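Local coordinates for Rab GDP dissociation inhibitor alpha (Naegleria fowleri, PDB 6C87), which probably extracts prenylated, GDP-bound Rab GTPases from membranes and keeps them soluble, at residues F143-K148 with E188-F193; V153-D158 with K182-S187; G408-K413 with E433-E438; D430-E433 with K439-W442. One frame throughout, in Å; residues are numbered along the deposited sequence.

Interaction 1 of 4, residues F143-K148 with E188-F193. With SO4 (sulfate ion), chain E.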
loop_
_atom_site.group_PDB
_atom_site.type_symbol
_atom_site.label_atom_id
_atom_site.label_comp_id
_atom_site.label_asym_id
_atom_site.label_seq_id
_atom_site.Cartn_x
_atom_site.Cartn_y
_atom_site.Cartn_z
ATOM N N PHE A 143 -20.229 41.320 -7.250
ATOM C CA PHE A 143 -21.616 40.870 -7.138
ATOM C C PHE A 143 -21.870 39.611 -7.953
ATOM O O PHE A 143 -22.463 38.645 -7.456
ATOM C CB PHE A 143 -22.580 41.970 -7.573
ATOM C CG PHE A 143 -24.027 41.553 -7.511
ATOM C CD1 PHE A 143 -24.655 40.976 -8.613
ATOM C CD2 PHE A 143 -24.761 41.726 -6.348
ATOM C CE1 PHE A 143 -25.984 40.585 -8.556
ATOM C CE2 PHE A 143 -26.095 41.341 -6.286
ATOM C CZ PHE A 143 -26.704 40.770 -7.392
ATOM N N PHE A 144 -21.444 39.607 -9.214
ATOM C CA PHE A 144 -21.723 38.459 -10.066
ATOM C C PHE A 144 -20.783 37.298 -9.767
ATOM O O PHE A 144 -21.173 36.136 -9.921
ATOM C CB PHE A 144 -21.634 38.858 -11.543
ATOM C CG PHE A 144 -22.785 39.710 -12.021
ATOM C CD1 PHE A 144 -22.618 41.066 -12.251
ATOM C CD2 PHE A 144 -24.030 39.151 -12.246
ATOM C CE1 PHE A 144 -23.672 41.850 -12.691
ATOM C CE2 PHE A 144 -25.084 39.933 -12.687
ATOM C CZ PHE A 144 -24.898 41.285 -12.909
ATOM N N GLU A 145 -19.554 37.586 -9.332
ATOM C CA GLU A 145 -18.633 36.508 -8.986
ATOM C C GLU A 145 -19.062 35.778 -7.718
ATOM O O GLU A 145 -18.831 34.570 -7.603
ATOM C CB GLU A 145 -17.215 37.048 -8.851
ATOM C CG GLU A 145 -16.212 35.966 -8.565
ATOM C CD GLU A 145 -15.049 35.989 -9.526
ATOM O OE1 GLU A 145 -14.816 37.045 -10.147
ATOM O OE2 GLU A 145 -14.378 34.946 -9.674
ATOM N N LYS A 146 -19.672 36.485 -6.760
ATOM C CA LYS A 146 -20.247 35.826 -5.587
ATOM C C LYS A 146 -21.177 34.696 -5.997
ATOM O O LYS A 146 -21.095 33.580 -5.470
ATOM C CB LYS A 146 -21.018 36.835 -4.736
ATOM C CG LYS A 146 -20.202 37.647 -3.758
ATOM C CD LYS A 146 -21.109 38.636 -3.034
ATOM C CE LYS A 146 -20.313 39.581 -2.159
ATOM N NZ LYS A 146 -19.301 40.359 -2.921
ATOM N N LEU A 147 -22.066 34.971 -6.952
ATOM C CA LEU A 147 -23.024 33.964 -7.393
ATOM C C LEU A 147 -22.333 32.839 -8.157
ATOM O O LEU A 147 -22.662 31.661 -7.968
ATOM C CB LEU A 147 -24.114 34.623 -8.236
ATOM C CG LEU A 147 -24.950 35.699 -7.530
ATOM C CD1 LEU A 147 -25.571 36.649 -8.542
ATOM C CD2 LEU A 147 -26.039 35.074 -6.660
ATOM N N LYS A 148 -21.381 33.182 -9.030
ATOM C CA LYS A 148 -20.660 32.155 -9.780
ATOM C C LYS A 148 -19.831 31.269 -8.857
ATOM O O LYS A 148 -19.772 30.049 -9.044
ATOM C CB LYS A 148 -19.770 32.804 -10.843
ATOM N N GLU A 188 -9.907 35.256 -11.315
ATOM C CA GLU A 188 -8.823 35.103 -10.346
ATOM C C GLU A 188 -9.280 35.403 -8.925
ATOM O O GLU A 188 -8.728 34.843 -7.975
ATOM C CB GLU A 188 -7.639 36.000 -10.721
ATOM N N ASP A 189 -10.285 36.262 -8.751
ATOM C CA ASP A 189 -10.732 36.577 -7.396
ATOM C C ASP A 189 -11.268 35.351 -6.665
ATOM O O ASP A 189 -11.113 35.244 -5.441
ATOM C CB ASP A 189 -11.777 37.691 -7.422
ATOM C CG ASP A 189 -11.184 39.026 -7.823
ATOM O OD1 ASP A 189 -9.939 39.119 -7.931
ATOM O OD2 ASP A 189 -11.954 39.991 -8.012
ATOM N N THR A 190 -11.882 34.412 -7.388
ATOM C CA THR A 190 -12.358 33.193 -6.740
ATOM C C THR A 190 -11.230 32.181 -6.583
ATOM O O THR A 190 -11.036 31.621 -5.499
ATOM C CB THR A 190 -13.505 32.565 -7.542
ATOM O OG1 THR A 190 -14.625 33.456 -7.580
ATOM C CG2 THR A 190 -13.933 31.242 -6.908
ATOM N N THR A 191 -10.473 31.937 -7.658
ATOM C CA THR A 191 -9.434 30.916 -7.613
ATOM C C THR A 191 -8.290 31.296 -6.681
ATOM O O THR A 191 -7.588 30.401 -6.194
ATOM C CB THR A 191 -8.894 30.635 -9.021
ATOM O OG1 THR A 191 -8.232 31.802 -9.525
ATOM C CG2 THR A 191 -10.014 30.223 -9.967
ATOM N N ASP A 192 -8.086 32.592 -6.425
ATOM C CA ASP A 192 -7.007 33.020 -5.539
ATOM C C ASP A 192 -7.243 32.545 -4.110
ATOM O O ASP A 192 -6.459 31.755 -3.569
ATOM C CB ASP A 192 -6.857 34.539 -5.594
ATOM C CG ASP A 192 -5.974 34.993 -6.747
ATOM O OD1 ASP A 192 -5.833 36.216 -6.950
ATOM O OD2 ASP A 192 -5.478 34.126 -7.497
ATOM N N PHE A 193 -8.321 33.011 -3.474
ATOM C CA PHE A 193 -8.563 32.585 -2.098
ATOM C C PHE A 193 -8.848 31.092 -2.023
ATOM O O PHE A 193 -8.460 30.431 -1.052
ATOM C CB PHE A 193 -9.707 33.396 -1.467
ATOM C CG PHE A 193 -11.104 32.958 -1.882
ATOM C CD1 PHE A 193 -11.750 31.897 -1.244
ATOM C CD2 PHE A 193 -11.792 33.648 -2.873
ATOM C CE1 PHE A 193 -13.037 31.511 -1.616
ATOM C CE2 PHE A 193 -13.084 33.277 -3.245
ATOM C CZ PHE A 193 -13.706 32.203 -2.616
HETATM S S SO4 E . -18.583 41.245 -10.748
HETATM O O1 SO4 E . -18.945 40.084 -9.944
HETATM O O2 SO4 E . -17.388 41.870 -10.185
HETATM O O3 SO4 E . -19.685 42.205 -10.744
HETATM O O4 SO4 E . -18.315 40.804 -12.116
#
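The carboxylate of E145 meets the hydroxyl of T190: OG1 of T190 donates to OE2 of E145 over 2.6 Å, arriving on the anti side and 21° out of the carboxylate plane. The carboxylate of D189 is turned 34° against that of E145, and CB of D189 lies 4.1 Å from OE1 of E145. On the ring of F144, CD1 of F143 stands over the centre of one face, while sulfate O3 sits at the edge, 3.5 Å from F144 CD1. The F193 ring takes the carbonyl O of T190 over one face, toward the rim.

E145 reaches across with CG anti to the backbone N (chi1 -177°) and a bend at chi2. Its other oxygen, OE1, pairs with the hydroxyl of S187, the N-cap of helix 188-198, and one carboxylate thus joins the start of that helix to the first turn of helix 143-157. Both helices probably belong to the helical domain that GDP dissociation inhibitors carry beside their larger Rossmann-like domain. The like charges of E145 and D189 stay apart, with E145 OE1 and D189 OD2 separated by 4.6 Å; D189 has its own polar partner in Q336.

At the N-terminal end of helix 143-157 the sulfate, probably from the crystallisation liquor, sits by the first backbone N-H groups of the helix. Sulfate O1 accepts from E145 N at 2.6 Å, whereas the bonds from F144 N to O1 and O3 are weak. The helix dipole would be expected to favour an anion here.

Interaction 2 of 4, residues V153-D158 with K182-S187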
loop_
_atom_site.group_PDB
_atom_site.type_symbol
_atom_site.label_atom_id
_atom_site.label_comp_id
_atom_site.label_asym_id
_atom_site.label_seq_id
_atom_site.Cartn_x
_atom_site.Cartn_y
_atom_site.Cartn_z
ATOM N N VAL A 153 -18.503 26.372 -5.464
ATOM C CA VAL A 153 -18.130 25.783 -4.183
ATOM C C VAL A 153 -19.196 24.805 -3.715
ATOM O O VAL A 153 -18.877 23.777 -3.103
ATOM C CB VAL A 153 -17.852 26.886 -3.143
ATOM C CG1 VAL A 153 -17.711 26.294 -1.740
ATOM C CG2 VAL A 153 -16.592 27.657 -3.522
ATOM N N SER A 154 -20.471 25.097 -3.998
ATOM C CA SER A 154 -21.530 24.137 -3.695
ATOM C C SER A 154 -21.297 22.819 -4.421
ATOM O O SER A 154 -21.480 21.739 -3.844
ATOM C CB SER A 154 -22.893 24.721 -4.066
ATOM O OG SER A 154 -23.617 25.123 -2.915
ATOM N N TYR A 155 -20.900 22.888 -5.694
ATOM C CA TYR A 155 -20.644 21.673 -6.463
ATOM C C TYR A 155 -19.482 20.872 -5.888
ATOM O O TYR A 155 -19.544 19.639 -5.833
ATOM C CB TYR A 155 -20.389 22.019 -7.933
ATOM C CG TYR A 155 -19.735 20.899 -8.719
ATOM C CD1 TYR A 155 -20.436 19.742 -9.052
ATOM C CD2 TYR A 155 -18.414 21.011 -9.146
ATOM C CE1 TYR A 155 -19.831 18.719 -9.767
ATOM C CE2 TYR A 155 -17.803 19.996 -9.865
ATOM C CZ TYR A 155 -18.516 18.857 -10.172
ATOM O OH TYR A 155 -17.911 17.855 -10.889
ATOM N N LEU A 156 -18.412 21.550 -5.461
ATOM C CA LEU A 156 -17.230 20.831 -4.986
ATOM C C LEU A 156 -17.485 20.153 -3.644
ATOM O O LEU A 156 -17.055 19.012 -3.434
ATOM C CB LEU A 156 -16.030 21.778 -4.903
ATOM C CG LEU A 156 -15.607 22.375 -6.250
ATOM C CD1 LEU A 156 -14.543 23.450 -6.077
ATOM C CD2 LEU A 156 -15.142 21.291 -7.214
ATOM N N TYR A 157 -18.200 20.818 -2.736
ATOM C CA TYR A 157 -18.478 20.209 -1.441
ATOM C C TYR A 157 -19.521 19.103 -1.549
ATOM O O TYR A 157 -19.541 18.201 -0.705
ATOM C CB TYR A 157 -18.935 21.267 -0.437
ATOM N N ASP A 158 -20.374 19.139 -2.571
ATOM C CA ASP A 158 -21.354 18.086 -2.791
ATOM C C ASP A 158 -20.818 16.952 -3.652
ATOM O O ASP A 158 -21.540 15.975 -3.877
ATOM C CB ASP A 158 -22.620 18.651 -3.438
ATOM C CG ASP A 158 -23.476 19.418 -2.462
ATOM O OD1 ASP A 158 -23.095 19.488 -1.277
ATOM O OD2 ASP A 158 -24.535 19.935 -2.871
ATOM N N LYS A 182 -13.413 27.130 -15.403
ATOM C CA LYS A 182 -13.901 27.784 -16.613
ATOM C C LYS A 182 -15.373 27.493 -16.858
ATOM O O LYS A 182 -16.086 28.337 -17.413
ATOM C CB LYS A 182 -13.066 27.351 -17.820
ATOM N N TYR A 183 -15.849 26.313 -16.447
ATOM C CA TYR A 183 -17.256 25.974 -16.637
ATOM C C TYR A 183 -18.151 26.867 -15.783
ATOM O O TYR A 183 -19.241 27.260 -16.215
ATOM C CB TYR A 183 -17.486 24.494 -16.325
ATOM C CG TYR A 183 -18.924 24.046 -16.466
ATOM C CD1 TYR A 183 -19.570 24.109 -17.695
ATOM C CD2 TYR A 183 -19.627 23.534 -15.383
ATOM C CE1 TYR A 183 -20.883 23.697 -17.837
ATOM C CE2 TYR A 183 -20.941 23.117 -15.515
ATOM C CZ TYR A 183 -21.564 23.200 -16.745
ATOM O OH TYR A 183 -22.873 22.786 -16.887
ATOM N N TYR A 184 -17.716 27.183 -14.564
ATOM C CA TYR A 184 -18.466 28.054 -13.668
ATOM C C TYR A 184 -18.196 29.539 -13.883
ATOM O O TYR A 184 -18.835 30.367 -13.226
ATOM C CB TYR A 184 -18.185 27.664 -12.216
ATOM C CG TYR A 184 -18.923 26.411 -11.856
ATOM C CD1 TYR A 184 -20.229 26.471 -11.399
ATOM C CD2 TYR A 184 -18.341 25.166 -12.021
ATOM C CE1 TYR A 184 -20.925 25.333 -11.089
ATOM C CE2 TYR A 184 -19.030 24.017 -11.712
ATOM C CZ TYR A 184 -20.325 24.106 -11.248
ATOM O OH TYR A 184 -21.031 22.967 -10.938
ATOM N N GLY A 185 -17.258 29.893 -14.757
ATOM C CA GLY A 185 -17.035 31.288 -15.090
ATOM C C GLY A 185 -16.478 32.129 -13.967
ATOM O O GLY A 185 -16.807 33.314 -13.870
ATOM N N VAL A 186 -15.645 31.548 -13.108
ATOM C CA VAL A 186 -14.994 32.285 -12.032
ATOM C C VAL A 186 -13.701 32.895 -12.562
ATOM O O VAL A 186 -13.098 32.395 -13.518
ATOM C CB VAL A 186 -14.742 31.374 -10.810
ATOM C CG1 VAL A 186 -16.059 30.968 -10.166
ATOM C CG2 VAL A 186 -13.945 30.135 -11.220
ATOM N N SER A 187 -13.269 33.990 -11.939
ATOM C CA SER A 187 -12.058 34.703 -12.312
ATOM C C SER A 187 -10.979 34.455 -11.260
ATOM O O SER A 187 -11.098 33.551 -10.421
ATOM C CB SER A 187 -12.344 36.195 -12.484
ATOM O OG SER A 187 -12.650 36.798 -11.238
#
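The hydroxyl end of Y184 rests against the root of the Y155 side chain. OH of Y184 lies 3.2 Å from CB and 3.3 Å from CG of Y155. CE2 of Y184 comes to 4.0 Å from Y155 CD2. The approach is oblique to both rings. The side chains cross at about a right angle although their planes are tilted by only 27°, and the centroids stand 5.8 Å apart. The hydroxyl end of one ring thus packs on the base of the other side chain, with little ring overlap.

Y155 carries CG anti to the backbone N (chi1 164°), which sends the ring out from helix 143-157, and its OH is held by a hydrogen bond to the backbone O of H167. Y184 keeps CG beside the backbone N (chi1 -76°) and directly precedes G185, where the chain leaves helical angles with positive phi.

Around this pair, Y155 packs on I180 of helix 177-184 and on F170 and C172 of the connecting loop, while Y184 also touches K151 and L152. Helices 143-157 and 177-184 are thereby joined in what is probably the helical domain of the family, with helix 132-135 against V153 and S154.

Interaction 3 of 4, residues G408-K413 with E433-E438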
loop_
_atom_site.group_PDB
_atom_site.type_symbol
_atom_site.label_atom_id
_atom_site.label_comp_id
_atom_site.label_asym_id
_atom_site.label_seq_id
_atom_site.Cartn_x
_atom_site.Cartn_y
_atom_site.Cartn_z
ATOM N N GLY A 408 25.380 8.931 -0.925
ATOM C CA GLY A 408 25.021 8.797 0.472
ATOM C C GLY A 408 24.832 10.096 1.224
ATOM O O GLY A 408 24.714 10.067 2.454
ATOM N N VAL A 409 24.802 11.233 0.533
ATOM C CA VAL A 409 24.638 12.541 1.161
ATOM C C VAL A 409 23.231 13.032 0.856
ATOM O O VAL A 409 22.930 13.415 -0.282
ATOM C CB VAL A 409 25.681 13.553 0.674
ATOM C CG1 VAL A 409 25.517 14.874 1.411
ATOM C CG2 VAL A 409 27.082 13.007 0.853
ATOM N N PHE A 410 22.371 13.034 1.869
ATOM C CA PHE A 410 20.973 13.423 1.719
ATOM C C PHE A 410 20.797 14.822 2.296
ATOM O O PHE A 410 20.921 15.023 3.510
ATOM C CB PHE A 410 20.068 12.399 2.398
ATOM C CG PHE A 410 20.254 11.011 1.869
ATOM C CD1 PHE A 410 21.207 10.170 2.415
ATOM C CD2 PHE A 410 19.512 10.562 0.789
ATOM C CE1 PHE A 410 21.400 8.891 1.910
ATOM C CE2 PHE A 410 19.695 9.286 0.280
ATOM C CZ PHE A 410 20.644 8.449 0.843
ATOM N N ILE A 411 20.509 15.787 1.421
ATOM C CA ILE A 411 20.482 17.203 1.773
ATOM C C ILE A 411 19.050 17.717 1.715
ATOM O O ILE A 411 18.289 17.376 0.800
ATOM C CB ILE A 411 21.398 18.031 0.850
ATOM C CG1 ILE A 411 22.780 17.377 0.757
ATOM C CG2 ILE A 411 21.509 19.464 1.348
ATOM C CD1 ILE A 411 23.727 18.066 -0.205
ATOM N N SER A 412 18.685 18.533 2.701
ATOM C CA SER A 412 17.368 19.145 2.736
ATOM C C SER A 412 17.343 20.417 1.892
ATOM O O SER A 412 18.378 21.000 1.562
ATOM C CB SER A 412 16.963 19.488 4.170
ATOM O OG SER A 412 17.856 20.438 4.748
ATOM N N LYS A 413 16.130 20.843 1.550
ATOM C CA LYS A 413 15.926 22.127 0.906
ATOM C C LYS A 413 15.838 23.230 1.949
ATOM O O LYS A 413 15.454 22.997 3.098
ATOM C CB LYS A 413 14.656 22.109 0.057
ATOM C CG LYS A 413 14.733 21.165 -1.126
ATOM C CD LYS A 413 13.438 21.152 -1.913
ATOM C CE LYS A 413 13.544 20.199 -3.086
ATOM N NZ LYS A 413 12.262 20.104 -3.826
ATOM N N GLU A 433 12.276 8.745 1.936
ATOM C CA GLU A 433 12.146 7.759 0.865
ATOM C C GLU A 433 13.476 7.550 0.148
ATOM O O GLU A 433 13.831 6.416 -0.202
ATOM C CB GLU A 433 11.079 8.204 -0.127
ATOM C CG GLU A 433 9.664 7.998 0.343
ATOM C CD GLU A 433 8.674 8.548 -0.648
ATOM O OE1 GLU A 433 9.115 9.310 -1.536
ATOM O OE2 GLU A 433 7.469 8.227 -0.543
ATOM N N ARG A 434 14.229 8.633 -0.067
ATOM C CA ARG A 434 15.545 8.518 -0.680
ATOM C C ARG A 434 16.500 7.725 0.200
ATOM O O ARG A 434 17.346 6.984 -0.314
ATOM C CB ARG A 434 16.115 9.908 -0.958
ATOM C CG ARG A 434 15.463 10.636 -2.121
ATOM C CD ARG A 434 15.317 12.119 -1.829
ATOM N NE ARG A 434 16.600 12.728 -1.510
ATOM C CZ ARG A 434 16.748 13.968 -1.060
ATOM N NH1 ARG A 434 15.689 14.744 -0.877
ATOM N NH2 ARG A 434 17.962 14.438 -0.796
ATOM N N ILE A 435 16.365 7.845 1.523
ATOM C CA ILE A 435 17.252 7.118 2.426
ATOM C C ILE A 435 16.937 5.624 2.399
ATOM O O ILE A 435 17.821 4.793 2.164
ATOM C CB ILE A 435 17.141 7.692 3.853
ATOM C CG1 ILE A 435 17.722 9.101 3.913
ATOM C CG2 ILE A 435 17.846 6.787 4.858
ATOM C CD1 ILE A 435 17.396 9.832 5.191
ATOM N N THR A 436 15.664 5.263 2.582
ATOM C CA THR A 436 15.272 3.866 2.732
ATOM C C THR A 436 15.026 3.154 1.406
ATOM O O THR A 436 14.923 1.923 1.395
ATOM C CB THR A 436 14.011 3.745 3.605
ATOM O OG1 THR A 436 12.895 4.358 2.948
ATOM C CG2 THR A 436 14.230 4.433 4.951
ATOM N N GLY A 437 14.884 3.888 0.303
ATOM C CA GLY A 437 14.561 3.245 -0.956
ATOM C C GLY A 437 13.177 2.648 -1.022
ATOM O O GLY A 437 12.883 1.894 -1.952
ATOM N N GLU A 438 12.321 2.959 -0.059
ATOM C CA GLU A 438 10.974 2.425 0.016
ATOM C C GLU A 438 9.982 3.579 0.062
ATOM O O GLU A 438 10.308 4.684 0.510
ATOM C CB GLU A 438 10.800 1.529 1.252
HETATM O O HOH W 1 20.709 14.766 -1.625
HETATM O O HOH W 2 15.792 17.468 -0.266
#
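F410 sets CG anti to its carbonyl carbon (chi1 -57°), and the ring points at helix 422-436, where CG1 of I435, likewise anti to its carbonyl carbon (chi1 -68°), sits over one face. CG1 is 3.8 Å from the F410 ring centroid and 11° off the ring normal, a CH-pi contact. F410 CE2 approaches the backbone O of R434 at 3.3 Å, and R434 CB at 3.8 Å.

Strand 409-411 is an outermost strand of the five-stranded parallel sheet, in the 3-2-1-4-5 order of the Rossmann-like, FAD-type fold. One margin is bonded to strand 290-293; I435 also packs on M290 and V292 of that strand and on I27 of helix 22-33, joining helix 422-436 to the sheet.

At the other margin lies R434, whose chain bends at chi2 and chi3 to bring the guanidinium alongside. I411 O lies at the guanidinium edge, in its plane, and takes a weak bond from R434 NH2 at 3.4 Å. One water links I411 O to R434 NH1; a second accepts from I411 N, donates to V409 O and is weakly bonded by R434 NH2. R434 NE bonds to the backbone O of D403, and NH1 forms a salt bridge with D430.

Interaction 4 of 4, residues D430-E433 with K439-W442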
loop_
_atom_site.group_PDB
_atom_site.type_symbol
_atom_site.label_atom_id
_atom_site.label_comp_id
_atom_site.label_asym_id
_atom_site.label_seq_id
_atom_site.Cartn_x
_atom_site.Cartn_y
_atom_site.Cartn_z
ATOM N N ASP A 430 10.231 12.970 1.173
ATOM C CA ASP A 430 11.093 12.664 0.044
ATOM C C ASP A 430 12.473 12.229 0.521
ATOM O O ASP A 430 13.020 11.230 0.040
ATOM C CB ASP A 430 11.172 13.863 -0.895
ATOM C CG ASP A 430 12.050 13.594 -2.086
ATOM O OD1 ASP A 430 11.807 12.574 -2.777
ATOM O OD2 ASP A 430 12.951 14.415 -2.349
ATOM N N ILE A 431 13.046 12.966 1.478
ATOM C CA ILE A 431 14.355 12.607 2.026
ATOM C C ILE A 431 14.324 11.201 2.619
ATOM O O ILE A 431 15.227 10.387 2.383
ATOM C CB ILE A 431 14.800 13.646 3.072
ATOM C CG1 ILE A 431 15.135 14.979 2.396
ATOM C CG2 ILE A 431 15.984 13.127 3.881
ATOM C CD1 ILE A 431 15.112 16.167 3.356
ATOM N N TYR A 432 13.282 10.894 3.392
ATOM C CA TYR A 432 13.214 9.583 4.029
ATOM C C TYR A 432 13.038 8.479 2.997
ATOM O O TYR A 432 13.601 7.386 3.147
ATOM C CB TYR A 432 12.089 9.549 5.068
ATOM C CG TYR A 432 12.227 8.398 6.034
ATOM C CD1 TYR A 432 13.208 8.411 7.018
ATOM C CD2 TYR A 432 11.376 7.295 5.967
ATOM C CE1 TYR A 432 13.345 7.356 7.907
ATOM C CE2 TYR A 432 11.504 6.229 6.854
ATOM C CZ TYR A 432 12.493 6.267 7.823
ATOM O OH TYR A 432 12.640 5.221 8.709
ATOM N N GLU A 433 12.276 8.745 1.936
ATOM C CA GLU A 433 12.146 7.759 0.865
ATOM C C GLU A 433 13.476 7.550 0.148
ATOM O O GLU A 433 13.831 6.416 -0.202
ATOM C CB GLU A 433 11.079 8.204 -0.127
ATOM C CG GLU A 433 9.664 7.998 0.343
ATOM C CD GLU A 433 8.674 8.548 -0.648
ATOM O OE1 GLU A 433 9.115 9.310 -1.536
ATOM O OE2 GLU A 433 7.469 8.227 -0.543
ATOM N N LYS A 439 8.776 3.326 -0.433
ATOM C CA LYS A 439 7.730 4.330 -0.333
ATOM C C LYS A 439 7.414 4.583 1.136
ATOM O O LYS A 439 7.408 3.658 1.953
ATOM C CB LYS A 439 6.475 3.877 -1.087
ATOM C CG LYS A 439 5.524 5.018 -1.429
ATOM C CD LYS A 439 4.251 4.537 -2.099
ATOM C CE LYS A 439 3.288 5.702 -2.304
ATOM N NZ LYS A 439 1.980 5.288 -2.893
ATOM N N PHE A 440 7.184 5.850 1.476
ATOM C CA PHE A 440 6.983 6.232 2.868
ATOM C C PHE A 440 5.786 5.492 3.442
ATOM O O PHE A 440 4.670 5.611 2.931
ATOM C CB PHE A 440 6.781 7.745 2.972
ATOM C CG PHE A 440 6.896 8.287 4.373
ATOM C CD1 PHE A 440 5.760 8.486 5.150
ATOM C CD2 PHE A 440 8.132 8.606 4.909
ATOM C CE1 PHE A 440 5.857 8.989 6.445
ATOM C CE2 PHE A 440 8.238 9.108 6.203
ATOM C CZ PHE A 440 7.098 9.299 6.972
ATOM N N ASP A 441 6.021 4.728 4.505
ATOM C CA ASP A 441 4.969 3.963 5.168
ATOM C C ASP A 441 4.370 4.833 6.267
ATOM O O ASP A 441 4.993 5.036 7.315
ATOM C CB ASP A 441 5.530 2.655 5.731
ATOM C CG ASP A 441 4.453 1.755 6.335
ATOM O OD1 ASP A 441 3.247 2.073 6.213
ATOM O OD2 ASP A 441 4.814 0.711 6.917
ATOM N N TRP A 442 3.158 5.340 6.033
ATOM C CA TRP A 442 2.493 6.183 7.018
ATOM C C TRP A 442 1.946 5.389 8.189
ATOM O O TRP A 442 1.362 5.982 9.102
ATOM C CB TRP A 442 1.349 6.970 6.374
ATOM C CG TRP A 442 1.805 8.028 5.435
ATOM C CD1 TRP A 442 1.942 7.919 4.081
ATOM C CD2 TRP A 442 2.219 9.357 5.775
ATOM N NE1 TRP A 442 2.399 9.104 3.554
ATOM C CE2 TRP A 442 2.584 10.002 4.573
ATOM C CE3 TRP A 442 2.317 10.064 6.978
ATOM C CZ2 TRP A 442 3.033 11.322 4.539
ATOM C CZ3 TRP A 442 2.765 11.376 6.943
ATOM C CH2 TRP A 442 3.116 11.992 5.730
#
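E433 and Y432, neighbours on the last turns of helix 422-436, grip F440 with different chemistry. E433 leaves the helix with CG beside its backbone N (chi1 -77°) and then runs extended, which carries OE2 to the backbone N of F440 at 3.1 Å. The N-H...O angle is 167°, and the N-H is accepted by the anti lone pair of OE2. The same OE2 lies 3.6 Å from F440 CB.

Y432 and F440 both place CG anti to the backbone N, and their side chains cross at about a right angle. CD2 of Y432 is 3.6 Å from CE2 of F440; the ring planes stand 76° apart with centroids 5.7 Å apart, an oblique pair. F440 in turn puts CD1 over the centre of one face of the W442 ring, 3.5 Å above its plane, and its side chain touches V429 of helix 422-436 and M101 of helix 94-102.

K439 is fully extended and its NZ stays 6.7 Å from E433 OE2, too far for a salt bridge. The turn after the helix is therefore fastened by a carboxylate-to-backbone bond and aromatic packing, with lysine contributing at most a longer-range electrostatic effect.

Following the chain, helix 143-157 opens both of the first two contacts. Interaction 2 closes a loop of 23 intervening residues on the end of helix 177-184, and it is nested inside the longer loop that interaction 1 closes at helix 188-198; the two touch where S187 meets E145. Together they tie three helices of one helical region. Well apart, with centres 34 to 42 Å away, come interactions 3 and 4, in series after the first pair. Interaction 3 closes 19 intervening residues, joining strand 409-411 to helix 422-436; interaction 4 begins on the helix where interaction 3 ends and closes five, bringing the loop 439-442 back. They share E433, and I431 packs on S412 between them.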